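Local atomic coordinates of uncharacterized protein (Bacteroides ovatus, PDB entry 4DQA), a protein that is of unknown function but probably binds carbohydrate, pairing an N-terminal DUF1735 domain with a concanavalin A-like lectin/glucanase domain. Residues A[9-14]-A[45-50]; A[201-206]-A[211-216]; A[327-332]-A[338-343]. All blocks are in the same frame, centred on the assembly; numbering follows the deposited sequence. Where two conformers were deposited one is given.

Contact 1 (A[9-14]-A[45-50])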
ATOM      1  N   VAL A   9     -24.337 -25.121  22.897  1.00 22.81           N
ATOM      2  CA  VAL A   9     -24.035 -25.008  21.476  1.00 20.91           C
ATOM      3  C   VAL A   9     -22.831 -24.086  21.282  1.00 20.30           C
ATOM      4  O   VAL A   9     -22.707 -23.078  21.967  1.00 22.90           O
ATOM      5  CB  VAL A   9     -25.270 -24.467  20.730  1.00 22.71           C
ATOM      6  CG1 VAL A   9     -24.928 -24.055  19.309  1.00 22.29           C
ATOM      7  CG2 VAL A   9     -26.371 -25.528  20.736  1.00 23.01           C
ATOM      8  N   TYR A  10     -21.937 -24.467  20.374  1.00 20.72           N
ATOM      9  CA  TYR A  10     -20.736 -23.697  20.122  1.00 20.12           C
ATOM     10  C   TYR A  10     -20.185 -24.010  18.748  1.00 18.51           C
ATOM     11  O   TYR A  10     -20.692 -24.881  18.043  1.00 21.01           O
ATOM     12  CB  TYR A  10     -19.683 -23.980  21.208  1.00 23.55           C
ATOM     13  CG  TYR A  10     -19.026 -25.337  21.153  1.00 25.71           C
ATOM     14  CD1 TYR A  10     -19.699 -26.481  21.578  1.00 26.14           C
ATOM     15  CD2 TYR A  10     -17.710 -25.475  20.712  1.00 26.99           C
ATOM     16  CE1 TYR A  10     -19.084 -27.724  21.530  1.00 26.21           C
ATOM     17  CE2 TYR A  10     -17.104 -26.708  20.662  1.00 30.29           C
ATOM     18  CZ  TYR A  10     -17.787 -27.824  21.084  1.00 29.53           C
ATOM     19  OH  TYR A  10     -17.175 -29.051  21.038  1.00 35.53           O
ATOM     20  N   PHE A  11     -19.137 -23.289  18.367  1.00 19.57           N
ATOM     21  CA  PHE A  11     -18.413 -23.568  17.139  1.00 21.79           C
ATOM     22  C   PHE A  11     -17.115 -24.347  17.387  1.00 24.20           C
ATOM     23  O   PHE A  11     -16.302 -23.933  18.192  1.00 27.41           O
ATOM     24  CB  PHE A  11     -18.078 -22.254  16.444  1.00 22.02           C
ATOM     25  CG  PHE A  11     -19.259 -21.583  15.787  1.00 18.21           C
ATOM     26  CD1 PHE A  11     -19.869 -22.162  14.707  1.00 16.91           C
ATOM     27  CD2 PHE A  11     -19.717 -20.347  16.230  1.00 17.68           C
ATOM     28  CE1 PHE A  11     -20.919 -21.521  14.075  1.00 16.70           C
ATOM     29  CE2 PHE A  11     -20.766 -19.704  15.600  1.00 16.41           C
ATOM     30  CZ  PHE A  11     -21.350 -20.303  14.506  1.00 16.62           C
ATOM     31  N   GLU A  12     -16.945 -25.459  16.681  1.00 28.54           N
ATOM     32  CA  GLU A  12     -15.831 -26.398  16.913  1.00 33.31           C
ATOM     33  C   GLU A  12     -14.525 -25.806  16.451  1.00 37.08           C
ATOM     34  O   GLU A  12     -13.494 -25.952  17.111  1.00 45.11           O
ATOM     35  CB  GLU A  12     -16.090 -27.692  16.144  1.00 32.46           C
ATOM     36  CG  GLU A  12     -15.069 -28.787  16.341  1.00 36.41           C
ATOM     37  CD  GLU A  12     -15.531 -30.066  15.690  1.00 43.28           C
ATOM     38  OE1 GLU A  12     -15.410 -30.192  14.451  1.00 54.42           O
ATOM     39  OE2 GLU A  12     -16.044 -30.934  16.414  1.00 43.04           O
ATOM     40  N   SER A  13     -14.566 -25.152  15.297  1.00 36.54           N
ATOM     41  CA  SER A  13     -13.389 -24.475  14.759  1.00 47.90           C
ATOM     42  C   SER A  13     -13.665 -22.988  14.780  1.00 49.05           C
ATOM     43  O   SER A  13     -14.666 -22.517  14.232  1.00 41.45           O
ATOM     44  CB  SER A  13     -13.069 -24.939  13.333  1.00 49.49           C
ATOM     45  N   LYS A  14     -12.764 -22.258  15.425  1.00 53.42           N
ATOM     46  CA  LYS A  14     -12.936 -20.833  15.643  1.00 44.02           C
ATOM     47  C   LYS A  14     -12.743 -20.028  14.357  1.00 43.20           C
ATOM     48  O   LYS A  14     -13.454 -19.063  14.161  1.00 24.72           O
ATOM     49  CB  LYS A  14     -11.939 -20.352  16.702  1.00 46.83           C
ATOM     50  CG  LYS A  14     -12.084 -18.880  17.074  1.00 47.51           C
ATOM     51  CD  LYS A  14     -10.891 -18.396  17.908  1.00 43.99           C
ATOM     52  CE  LYS A  14     -11.030 -16.919  18.332  1.00 48.31           C
ATOM     53  NZ  LYS A  14      -9.860 -16.402  19.151  1.00 50.77           N
ATOM     54  N   VAL A  45     -31.166 -24.050  16.547  1.00 16.73           N
ATOM     55  CA  VAL A  45     -30.167 -22.979  16.553  1.00 17.00           C
ATOM     56  C   VAL A  45     -30.483 -21.942  15.501  1.00 14.83           C
ATOM     57  O   VAL A  45     -31.321 -22.146  14.609  1.00 16.24           O
ATOM     58  CB  VAL A  45     -28.728 -23.518  16.338  1.00 17.45           C
ATOM     59  CG1 VAL A  45     -28.338 -24.525  17.419  1.00 17.92           C
ATOM     60  CG2 VAL A  45     -28.560 -24.117  14.931  1.00 20.33           C
ATOM     61  N   SER A  46     -29.843 -20.794  15.621  1.00 15.23           N
ATOM     62  CA  SER A  46     -29.935 -19.796  14.574  1.00 13.78           C
ATOM     63  C   SER A  46     -28.668 -18.981  14.545  1.00 14.56           C
ATOM     64  O   SER A  46     -27.826 -19.087  15.443  1.00 14.56           O
ATOM     65  CB  SER A  46     -31.146 -18.893  14.753  1.00 14.82           C
ATOM     66  OG  SER A  46     -30.978 -18.013  15.867  1.00 14.92           O
ATOM     67  N   TYR A  47     -28.534 -18.165  13.518  1.00 13.69           N
ATOM     68  CA  TYR A  47     -27.296 -17.440  13.289  1.00 12.69           C
ATOM     69  C   TYR A  47     -27.531 -15.978  12.989  1.00 15.30           C
ATOM     70  O   TYR A  47     -28.588 -15.575  12.486  1.00 15.32           O
ATOM     71  CB  TYR A  47     -26.532 -18.082  12.120  1.00 13.33           C
ATOM     72  CG  TYR A  47     -26.223 -19.544  12.338  1.00 12.87           C
ATOM     73  CD1 TYR A  47     -25.147 -19.927  13.136  1.00 13.79           C
ATOM     74  CD2 TYR A  47     -27.001 -20.550  11.775  1.00 15.57           C
ATOM     75  CE1 TYR A  47     -24.869 -21.249  13.368  1.00 14.94           C
ATOM     76  CE2 TYR A  47     -26.712 -21.886  11.992  1.00 15.99           C
ATOM     77  CZ  TYR A  47     -25.644 -22.226  12.793  1.00 15.03           C
ATOM     78  OH  TYR A  47     -25.360 -23.565  13.008  1.00 16.95           O
ATOM     79  N   SER A  48     -26.508 -15.182  13.252  1.00 15.38           N
ATOM     80  CA  SER A  48     -26.535 -13.781  12.879  1.00 15.78           C
ATOM     81  C   SER A  48     -25.120 -13.290  12.665  1.00 15.68           C
ATOM     82  O   SER A  48     -24.163 -13.919  13.111  1.00 17.33           O
ATOM     83  CB  SER A  48     -27.184 -12.943  13.965  1.00 17.36           C
ATOM     84  OG  SER A  48     -26.412 -12.990  15.165  1.00 18.42           O
ATOM     85  N   VAL A  49     -24.975 -12.167  11.981  1.00 16.93           N
ATOM     86  CA  VAL A  49     -23.658 -11.532  11.876  1.00 17.31           C
ATOM     87  C   VAL A  49     -23.387 -10.820  13.179  1.00 17.83           C
ATOM     88  O   VAL A  49     -24.238 -10.093  13.706  1.00 18.20           O
ATOM     89  CB  VAL A  49     -23.622 -10.560  10.714  1.00 19.02           C
ATOM     90  CG1 VAL A  49     -22.278  -9.819  10.658  1.00 21.27           C
ATOM     91  CG2 VAL A  49     -23.912 -11.287   9.401  1.00 22.34           C
ATOM     92  N   ALA A  50     -22.222 -11.064  13.761  1.00 16.22           N
ATOM     93  CA  ALA A  50     -21.883 -10.472  15.033  1.00 17.04           C
ATOM     94  C   ALA A  50     -21.642  -8.965  14.922  1.00 18.39           C
ATOM     95  O   ALA A  50     -21.411  -8.439  13.846  1.00 20.54           O
ATOM     96  CB  ALA A  50     -20.637 -11.133  15.605  1.00 19.75           C
TER

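Contact 2 (A[201-206]-A[211-216])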
ATOM      1  N   LYS A 201      28.184   5.393 -10.439  1.00 16.02           N
ATOM      2  CA  LYS A 201      26.990   5.551 -11.274  1.00 13.85           C
ATOM      3  C   LYS A 201      25.745   4.882 -10.710  1.00 14.74           C
ATOM      4  O   LYS A 201      24.630   5.252 -11.038  1.00 14.20           O
ATOM      5  CB  LYS A 201      27.241   4.966 -12.662  1.00 15.57           C
ATOM      6  CG  LYS A 201      27.459   3.448 -12.658  1.00 19.10           C
ATOM      7  CD  LYS A 201      27.822   2.877 -14.039  1.00 21.38           C
ATOM      8  CE  LYS A 201      28.101   1.352 -13.910  1.00 39.09           C
ATOM      9  NZ  LYS A 201      28.471   0.660 -15.190  1.00 46.28           N
ATOM     10  N   ASP A 202      25.967   3.873  -9.866  1.00 15.02           N
ATOM     11  CA  ASP A 202      24.886   3.063  -9.328  1.00 14.83           C
ATOM     12  C   ASP A 202      24.634   3.274  -7.836  1.00 14.77           C
ATOM     13  O   ASP A 202      23.921   2.471  -7.187  1.00 14.82           O
ATOM     14  CB  ASP A 202      25.075   1.568  -9.693  1.00 15.16           C
ATOM     15  CG  ASP A 202      26.495   1.042  -9.468  1.00 19.05           C
ATOM     16  OD1 ASP A 202      27.349   1.721  -8.855  1.00 17.34           O
ATOM     17  OD2 ASP A 202      26.797  -0.084  -9.955  1.00 18.86           O
ATOM     18  N   TYR A 203      25.124   4.392  -7.289  1.00 13.92           N
ATOM     19  CA  TYR A 203      24.949   4.721  -5.870  1.00 14.37           C
ATOM     20  C   TYR A 203      23.903   5.811  -5.684  1.00 15.47           C
ATOM     21  O   TYR A 203      24.030   6.914  -6.228  1.00 14.71           O
ATOM     22  CB  TYR A 203      26.272   5.171  -5.260  1.00 15.08           C
ATOM     23  CG  TYR A 203      27.139   4.032  -4.783  1.00 14.78           C
ATOM     24  CD1 TYR A 203      27.383   2.931  -5.599  1.00 18.10           C
ATOM     25  CD2 TYR A 203      27.696   4.037  -3.525  1.00 17.13           C
ATOM     26  CE1 TYR A 203      28.161   1.862  -5.160  1.00 20.42           C
ATOM     27  CE2 TYR A 203      28.471   2.983  -3.083  1.00 17.75           C
ATOM     28  CZ  TYR A 203      28.704   1.906  -3.913  1.00 20.84           C
ATOM     29  OH  TYR A 203      29.480   0.853  -3.482  1.00 20.37           O
ATOM     30  N   LEU A 204      22.870   5.502  -4.918  1.00 13.67           N
ATOM     31  CA  LEU A 204      21.873   6.495  -4.550  1.00 14.92           C
ATOM     32  C   LEU A 204      22.477   7.639  -3.778  1.00 15.41           C
ATOM     33  O   LEU A 204      23.317   7.454  -2.904  1.00 18.25           O
ATOM     34  CB  LEU A 204      20.825   5.889  -3.636  1.00 20.07           C
ATOM     35  CG  LEU A 204      19.666   5.160  -4.232  1.00 24.10           C
ATOM     36  CD1 LEU A 204      18.929   4.485  -3.089  1.00 21.48           C
ATOM     37  CD2 LEU A 204      18.738   6.136  -4.963  1.00 16.60           C
ATOM     38  N   GLU A 205      22.023   8.835  -4.077  1.00 14.83           N
ATOM     39  CA  GLU A 205      22.602  10.048  -3.537  1.00 18.48           C
ATOM     40  C   GLU A 205      21.571  11.134  -3.472  1.00 18.14           C
ATOM     41  O   GLU A 205      20.723  11.252  -4.355  1.00 16.94           O
ATOM     42  CB  GLU A 205      23.759  10.515  -4.434  1.00 19.87           C
ATOM     43  CG  GLU A 205      24.439  11.792  -4.007  1.00 22.95           C
ATOM     44  CD  GLU A 205      25.649  12.123  -4.876  1.00 20.17           C
ATOM     45  OE1 GLU A 205      25.492  12.266  -6.123  1.00 20.67           O
ATOM     46  OE2 GLU A 205      26.765  12.247  -4.319  1.00 25.94           O
ATOM     47  N   VAL A 206      21.634  11.933  -2.409  1.00 17.00           N
ATOM     48  CA  VAL A 206      20.927  13.193  -2.371  1.00 15.96           C
ATOM     49  C   VAL A 206      21.892  14.353  -2.580  1.00 17.53           C
ATOM     50  O   VAL A 206      22.990  14.377  -2.036  1.00 19.65           O
ATOM     51  CB  VAL A 206      20.091  13.342  -1.094  1.00 18.74           C
ATOM     52  CG1 VAL A 206      20.937  13.271   0.124  1.00 22.68           C
ATOM     53  CG2 VAL A 206      19.356  14.658  -1.112  1.00 20.52           C
ATOM     54  N   ASN A 211      24.881  17.296   0.465  1.00 25.29           N
ATOM     55  CA  ASN A 211      24.809  15.979  -0.158  1.00 24.93           C
ATOM     56  C   ASN A 211      25.304  14.848   0.718  1.00 23.00           C
ATOM     57  O   ASN A 211      26.125  15.060   1.619  1.00 26.74           O
ATOM     58  CB  ASN A 211      25.611  15.981  -1.461  1.00 28.34           C
ATOM     59  CG  ASN A 211      27.093  16.128  -1.224  1.00 38.57           C
ATOM     60  OD1 ASN A 211      27.619  17.242  -1.140  1.00 38.08           O
ATOM     61  ND2 ASN A 211      27.775  15.003  -1.083  1.00 28.50           N
ATOM     62  N   TYR A 212      24.792  13.653   0.461  1.00 21.56           N
ATOM     63  CA  TYR A 212      25.370  12.431   0.988  1.00 20.07           C
ATOM     64  C   TYR A 212      24.865  11.265   0.172  1.00 22.04           C
ATOM     65  O   TYR A 212      23.950  11.412  -0.634  1.00 19.10           O
ATOM     66  CB  TYR A 212      25.058  12.243   2.479  1.00 21.67           C
ATOM     67  CG  TYR A 212      23.604  11.983   2.831  1.00 22.27           C
ATOM     68  CD1 TYR A 212      22.698  13.029   2.944  1.00 20.46           C
ATOM     69  CD2 TYR A 212      23.155  10.698   3.100  1.00 22.69           C
ATOM     70  CE1 TYR A 212      21.367  12.796   3.291  1.00 20.42           C
ATOM     71  CE2 TYR A 212      21.817  10.450   3.449  1.00 22.79           C
ATOM     72  CZ  TYR A 212      20.934  11.503   3.534  1.00 21.10           C
ATOM     73  OH  TYR A 212      19.619  11.259   3.903  1.00 21.70           O
ATOM     74  N   ARG A 213      25.473  10.107   0.365  1.00 21.49           N
ATOM     75  CA  ARG A 213      25.191   8.946  -0.461  1.00 19.12           C
ATOM     76  C   ARG A 213      25.251   7.639   0.306  1.00 22.04           C
ATOM     77  O   ARG A 213      25.768   7.572   1.435  1.00 22.82           O
ATOM     78  CB  ARG A 213      26.176   8.900  -1.632  1.00 20.77           C
ATOM     79  CG  ARG A 213      27.623   8.696  -1.208  1.00 21.51           C
ATOM     80  CD  ARG A 213      28.473   8.478  -2.452  1.00 27.35           C
ATOM     81  NE  ARG A 213      29.914   8.414  -2.241  1.00 34.44           N
ATOM     82  CZ  ARG A 213      30.553   7.348  -1.771  1.00 45.30           C
ATOM     83  NH1 ARG A 213      29.853   6.268  -1.386  1.00 34.40           N
ATOM     84  NH2 ARG A 213      31.886   7.379  -1.645  1.00 37.92           N
ATOM     85  N   VAL A 214      24.695   6.598  -0.297  1.00 20.62           N
ATOM     86  CA  VAL A 214      24.757   5.261   0.269  1.00 22.94           C
ATOM     87  C   VAL A 214      26.117   4.585   0.035  1.00 23.66           C
ATOM     88  O   VAL A 214      27.027   5.193  -0.541  1.00 23.47           O
ATOM     89  CB  VAL A 214      23.631   4.377  -0.269  1.00 19.50           C
ATOM     90  CG1 VAL A 214      22.283   5.033   0.052  1.00 20.64           C
ATOM     91  CG2 VAL A 214      23.785   4.154  -1.785  1.00 20.46           C
ATOM     92  N   THR A 215      26.253   3.341   0.492  1.00 24.66           N
ATOM     93  CA  THR A 215      27.534   2.654   0.447  1.00 23.30           C
ATOM     94  C   THR A 215      27.498   1.281  -0.264  1.00 24.23           C
ATOM     95  O   THR A 215      28.455   0.524  -0.201  1.00 26.77           O
ATOM     96  CB  THR A 215      28.119   2.535   1.880  1.00 29.93           C
ATOM     97  OG1 THR A 215      27.178   1.893   2.717  1.00 27.99           O
ATOM     98  CG2 THR A 215      28.395   3.917   2.460  1.00 33.08           C
ATOM     99  N   LYS A 216      26.397   1.002  -0.974  1.00 22.27           N
ATOM    100  CA  LYS A 216      26.230  -0.214  -1.763  0.50 24.18           C
ATOM    101  C   LYS A 216      25.536   0.171  -3.075  1.00 18.63           C
ATOM    102  O   LYS A 216      24.732   1.071  -3.048  1.00 21.82           O
ATOM    103  CB  LYS A 216      25.323  -1.192  -1.017  0.50 32.13           C
ATOM    104  CG  LYS A 216      25.800  -1.555   0.376  0.50 39.94           C
ATOM    105  CD  LYS A 216      24.845  -2.542   1.026  0.50 39.04           C
ATOM    106  CE  LYS A 216      23.578  -1.861   1.499  0.50 33.40           C
ATOM    107  NZ  LYS A 216      23.723  -1.233   2.843  0.50 31.43           N
TER
HETATM  108  O   HOH W   1      22.840   2.597  -4.475  1.00 16.50           O
HETATM  109  O   HOH W   2      27.398  12.286  -1.705  1.00 29.04           O

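Contact 3 (A[327-332]-A[338-343])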
ATOM      1  N   GLY A 327      -0.431  17.332 -22.904  1.00 16.18           N
ATOM      2  CA  GLY A 327       0.893  17.595 -22.359  1.00 12.37           C
ATOM      3  C   GLY A 327       0.934  17.545 -20.833  1.00 14.50           C
ATOM      4  O   GLY A 327       1.971  17.799 -20.246  1.00 15.16           O
ATOM      5  N   VAL A 328      -0.187  17.215 -20.204  1.00 14.31           N
ATOM      6  CA  VAL A 328      -0.307  17.205 -18.753  1.00 15.28           C
ATOM      7  C   VAL A 328      -0.506  15.783 -18.260  1.00 16.27           C
ATOM      8  O   VAL A 328      -1.147  14.964 -18.931  1.00 15.53           O
ATOM      9  CB  VAL A 328      -1.506  18.078 -18.347  1.00 17.17           C
ATOM     10  CG1 VAL A 328      -1.844  17.944 -16.892  1.00 20.44           C
ATOM     11  CG2 VAL A 328      -1.216  19.544 -18.721  1.00 19.91           C
ATOM     12  N   ILE A 329       0.083  15.463 -17.109  1.00 12.60           N
ATOM     13  CA  ILE A 329      -0.264  14.244 -16.373  1.00 11.95           C
ATOM     14  C   ILE A 329      -0.764  14.704 -14.995  1.00 13.34           C
ATOM     15  O   ILE A 329      -0.018  15.346 -14.214  1.00 13.16           O
ATOM     16  CB  ILE A 329       0.877  13.199 -16.291  1.00 11.87           C
ATOM     17  CG1 ILE A 329       0.414  11.968 -15.520  1.00 12.28           C
ATOM     18  CG2 ILE A 329       2.159  13.787 -15.694  1.00 13.83           C
ATOM     19  CD1 ILE A 329       1.420  10.788 -15.594  1.00 15.63           C
ATOM     20  N   LYS A 330      -2.032  14.409 -14.714  1.00 13.82           N
ATOM     21  CA  LYS A 330      -2.671  14.858 -13.487  0.50 12.43           C
ATOM     22  C   LYS A 330      -2.421  13.846 -12.388  1.00 12.46           C
ATOM     23  O   LYS A 330      -2.688  12.671 -12.559  1.00 13.50           O
ATOM     24  CB  LYS A 330      -4.169  15.011 -13.716  0.50 14.40           C
ATOM     25  CG  LYS A 330      -4.485  15.885 -14.909  0.50 18.12           C
ATOM     26  CD  LYS A 330      -5.989  16.043 -15.122  0.50 25.23           C
ATOM     27  CE  LYS A 330      -6.670  16.688 -13.928  0.50 28.47           C
ATOM     28  NZ  LYS A 330      -6.392  18.147 -13.840  0.50 32.42           N
ATOM     29  N   ASP A 331      -1.902  14.317 -11.258  1.00 12.97           N
ATOM     30  CA  ASP A 331      -1.577  13.383 -10.196  1.00 11.35           C
ATOM     31  C   ASP A 331      -2.834  12.901  -9.472  1.00 12.50           C
ATOM     32  O   ASP A 331      -3.959  13.409  -9.679  1.00 14.47           O
ATOM     33  CB  ASP A 331      -0.555  13.994  -9.237  1.00 13.00           C
ATOM     34  CG  ASP A 331      -1.196  14.661  -8.063  1.00 16.59           C
ATOM     35  OD1 ASP A 331      -2.104  15.506  -8.283  1.00 15.29           O
ATOM     36  OD2 ASP A 331      -0.797  14.353  -6.905  1.00 13.43           O
ATOM     37  N   ALA A 332      -2.627  11.890  -8.637  1.00 12.45           N
ATOM     38  CA  ALA A 332      -3.703  11.199  -7.922  1.00 11.94           C
ATOM     39  C   ALA A 332      -4.337  12.009  -6.813  1.00 13.10           C
ATOM     40  O   ALA A 332      -5.508  11.797  -6.519  1.00 15.36           O
ATOM     41  CB  ALA A 332      -3.181   9.899  -7.383  1.00 13.95           C
ATOM     42  N   GLY A 338       1.124  17.997 -13.773  1.00 14.44           N
ATOM     43  CA  GLY A 338       2.504  17.966 -14.209  1.00 13.41           C
ATOM     44  C   GLY A 338       2.613  18.033 -15.723  1.00 15.55           C
ATOM     45  O   GLY A 338       1.759  17.501 -16.430  1.00 22.04           O
ATOM     46  N   THR A 339       3.618  18.723 -16.217  1.00 14.74           N
ATOM     47  CA  THR A 339       3.835  18.827 -17.654  1.00 15.29           C
ATOM     48  C   THR A 339       4.783  17.708 -18.042  1.00 16.90           C
ATOM     49  O   THR A 339       5.789  17.444 -17.343  1.00 15.77           O
ATOM     50  CB  THR A 339       4.435  20.202 -18.029  1.00 16.27           C
ATOM     51  OG1 THR A 339       3.452  21.227 -17.755  1.00 22.00           O
ATOM     52  CG2 THR A 339       4.777  20.292 -19.512  1.00 23.26           C
ATOM     53  N   THR A 340       4.483  17.007 -19.127  1.00 13.03           N
ATOM     54  CA  THR A 340       5.255  15.824 -19.485  1.00 11.15           C
ATOM     55  C   THR A 340       5.280  15.607 -20.981  1.00 14.56           C
ATOM     56  O   THR A 340       4.381  16.054 -21.698  1.00 16.32           O
ATOM     57  CB  THR A 340       4.673  14.557 -18.789  1.00 12.86           C
ATOM     58  OG1 THR A 340       5.442  13.408 -19.120  1.00 13.10           O
ATOM     59  CG2 THR A 340       3.241  14.321 -19.214  1.00 14.19           C
ATOM     60  N   ASN A 341       6.332  14.935 -21.454  1.00 13.03           N
ATOM     61  CA  ASN A 341       6.354  14.444 -22.818  1.00 12.20           C
ATOM     62  C   ASN A 341       5.664  13.097 -22.999  1.00 15.81           C
ATOM     63  O   ASN A 341       5.617  12.558 -24.109  1.00 18.38           O
ATOM     64  CB  ASN A 341       7.767  14.470 -23.425  1.00 12.09           C
ATOM     65  CG  ASN A 341       8.783  13.651 -22.671  1.00 14.72           C
ATOM     66  OD1 ASN A 341       8.652  13.369 -21.488  1.00 13.00           O
ATOM     67  ND2 ASN A 341       9.827  13.255 -23.384  1.00 17.38           N
ATOM     68  N   GLY A 342       5.084  12.589 -21.917  1.00 13.88           N
ATOM     69  CA  GLY A 342       4.198  11.433 -21.977  1.00 14.48           C
ATOM     70  C   GLY A 342       4.830  10.222 -21.324  1.00 13.80           C
ATOM     71  O   GLY A 342       5.901   9.805 -21.722  1.00 15.29           O
ATOM     72  N   ILE A 343       4.146   9.670 -20.344  1.00 12.25           N
ATOM     73  CA  ILE A 343       4.648   8.520 -19.613  1.00 11.26           C
ATOM     74  C   ILE A 343       3.881   7.297 -20.096  1.00 12.42           C
ATOM     75  O   ILE A 343       2.703   7.095 -19.754  1.00 12.71           O
ATOM     76  CB  ILE A 343       4.501   8.697 -18.111  1.00 11.48           C
ATOM     77  CG1 ILE A 343       5.187   9.981 -17.622  1.00 13.16           C
ATOM     78  CG2 ILE A 343       5.112   7.478 -17.401  1.00 13.40           C
ATOM     79  CD1 ILE A 343       6.638  10.184 -18.053  1.00 13.92           C
TER

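Contact 1 (A[9-14]-A[45-50])
With chi1 near -74° for F11 and -58° for Y47, each side chain sets CG anti to its own carbonyl carbon and beside its backbone N, and the two side chains reach across the interior of the N-terminal domain until the rings touch. This is sandwich packing, consistent with the E-set affiliation of the domain: strand 8-10 and strand 43-49 belong to different sheets, and the residues that meet are all buried. The segments stay well apart as backbones, V9 and V45 being nearest with 8.1 Å between their CA atoms, and the touching parts run 41° from one another. F11 brings the outer end of its ring, CZ and CE1, to one flank of the tyrosine. Its CZ lies 3.8 Å from Y47 CE1, near the plane of the tyrosine ring and therefore at its edge, a glancing approach rather than a stack of two faces. The tyrosine hydroxyl is held by a hydrogen bond to S33 OG on strand 27-35, which anchors the far end of the ring while its CD1-CE1 flank packs on the phenylalanine. L31 of the same strand and V115 of strand 107-117 both touch the two aromatic side chains, joining them to either sheet. The second point of contact is purely aliphatic. V9 points its side chain at V45, and both of its methyls converge on a single branch of the partner: V45 CG1 lies 3.9 Å from V9 CG1 and 4.0 Å from V9 CG2.

Contact 2 (A[201-206]-A[211-216])
V206 and Y212 form the tight end of a beta hairpin, in which strands 203-208 and 212-213 run antiparallel in the concanavalin A-like lectin/glucanase domain. They are a hydrogen-bonded pair: V206 N gives to Y212 O and Y212 N returns a bond to V206 O, while V214 N, further along, donates to L204 O at 3.1 Å. On the buried face V206 sets CG1 between its backbone N and carbonyl carbon (chi1 60°), and this methyl presses over one face of the Y212 ring, 3.2 Å from CE1, a close apolar approach. The ring is fixed at its far end by T237, bonded to OH, and L228 touches both side chains. L204 CB and V214 CG2 extend this apolar side at 3.9 Å. The face of E205 and R213 is less closely packed, and exposure increases toward N211 and T215-K216, which are exposed. E205 and R213 are a non-hydrogen-bonded pair whose aliphatic stems touch, yet OE2 stays 5.4 Å from R213 NE; the carboxylate is instead held by R190 and T199, and a water links its OE2 to N211 ND2. Toward the outer end, Y203 lays one ring face against the backbone of K216, whose C sits 3.7 Å above the ring plane, and turns its edge to V214 O. That same carbonyl accepts from R213 NH1, almost in the guanidinium plane. Where the strands part, a water takes the place of direct pairing: it donates to D202 O and K216 O and accepts from L204 N, 2.9 Å away.

Contact 3 (A[327-332]-A[338-343])
I329 and G338 face each other as a hydrogen-bonded pair, and both of their amides are used across the contact. I329 N gives to G338 O at 2.7 Å, a short bond with an N-H...O angle of 162°. The return bond from G338 N to I329 O is 2.9 Å long but less regular, its donor lying above the carbonyl plane. I329 O has a second partner in the hydroxyl of Y316, and G338 O also receives a CA-H...O contact from V328, whose CA is 3.1 Å away. One step further out, T340 N donates to G327 O at 2.9 Å, and the CA of T339 leans on that same oxygen; V328 and T339 form the non-hydrogen-bonded pair between these bonds. G327 has a positive phi of 92°, a backbone conformation that suits glycine, where a CB would crowd the preceding carbonyl.

T340 sends its two branches to different tasks. With chi1 at -179° OG1 lies anti to the backbone N, where it accepts from G342 N at 2.9 Å in an ST turn and is also hydrogen-bonded to the carbonyl of Y149. The other branch, CG2, meets I329 CG2 at 3.7 Å, and I150 of strand 150-152 touches both residues. Beyond the strand pair, D331 OD1 accepts from I336 N in the connecting loop, and OD2 binds T333 OG1 there as well as Y315 N on strand 312-316. Strands 328-330 and 337-340 thus make an antiparallel beta hairpin, two neighbouring strands of a five-stranded sheet in the C-terminal part of the chain.

Overall arrangement
The three contacts follow one another along the chain and sample both parts of this elongated, two-domain molecule. Contact 1 belongs to the N-terminal domain and lies on the other side of the chain's centre from the remaining two, its centre 57 Å from that of contact 2 and 53 Å from that of contact 3. Contacts 2 and 3 are both hairpins in the C-terminal half, yet belong to separate antiparallel sheets; their centres are 28 Å apart and their nearest atoms about 18 Å. Contact 1 instead joins two sheets through side chains alone. The carbohydrate-binding role is itself only inferred, and none of the three contacts can be assigned to a binding site.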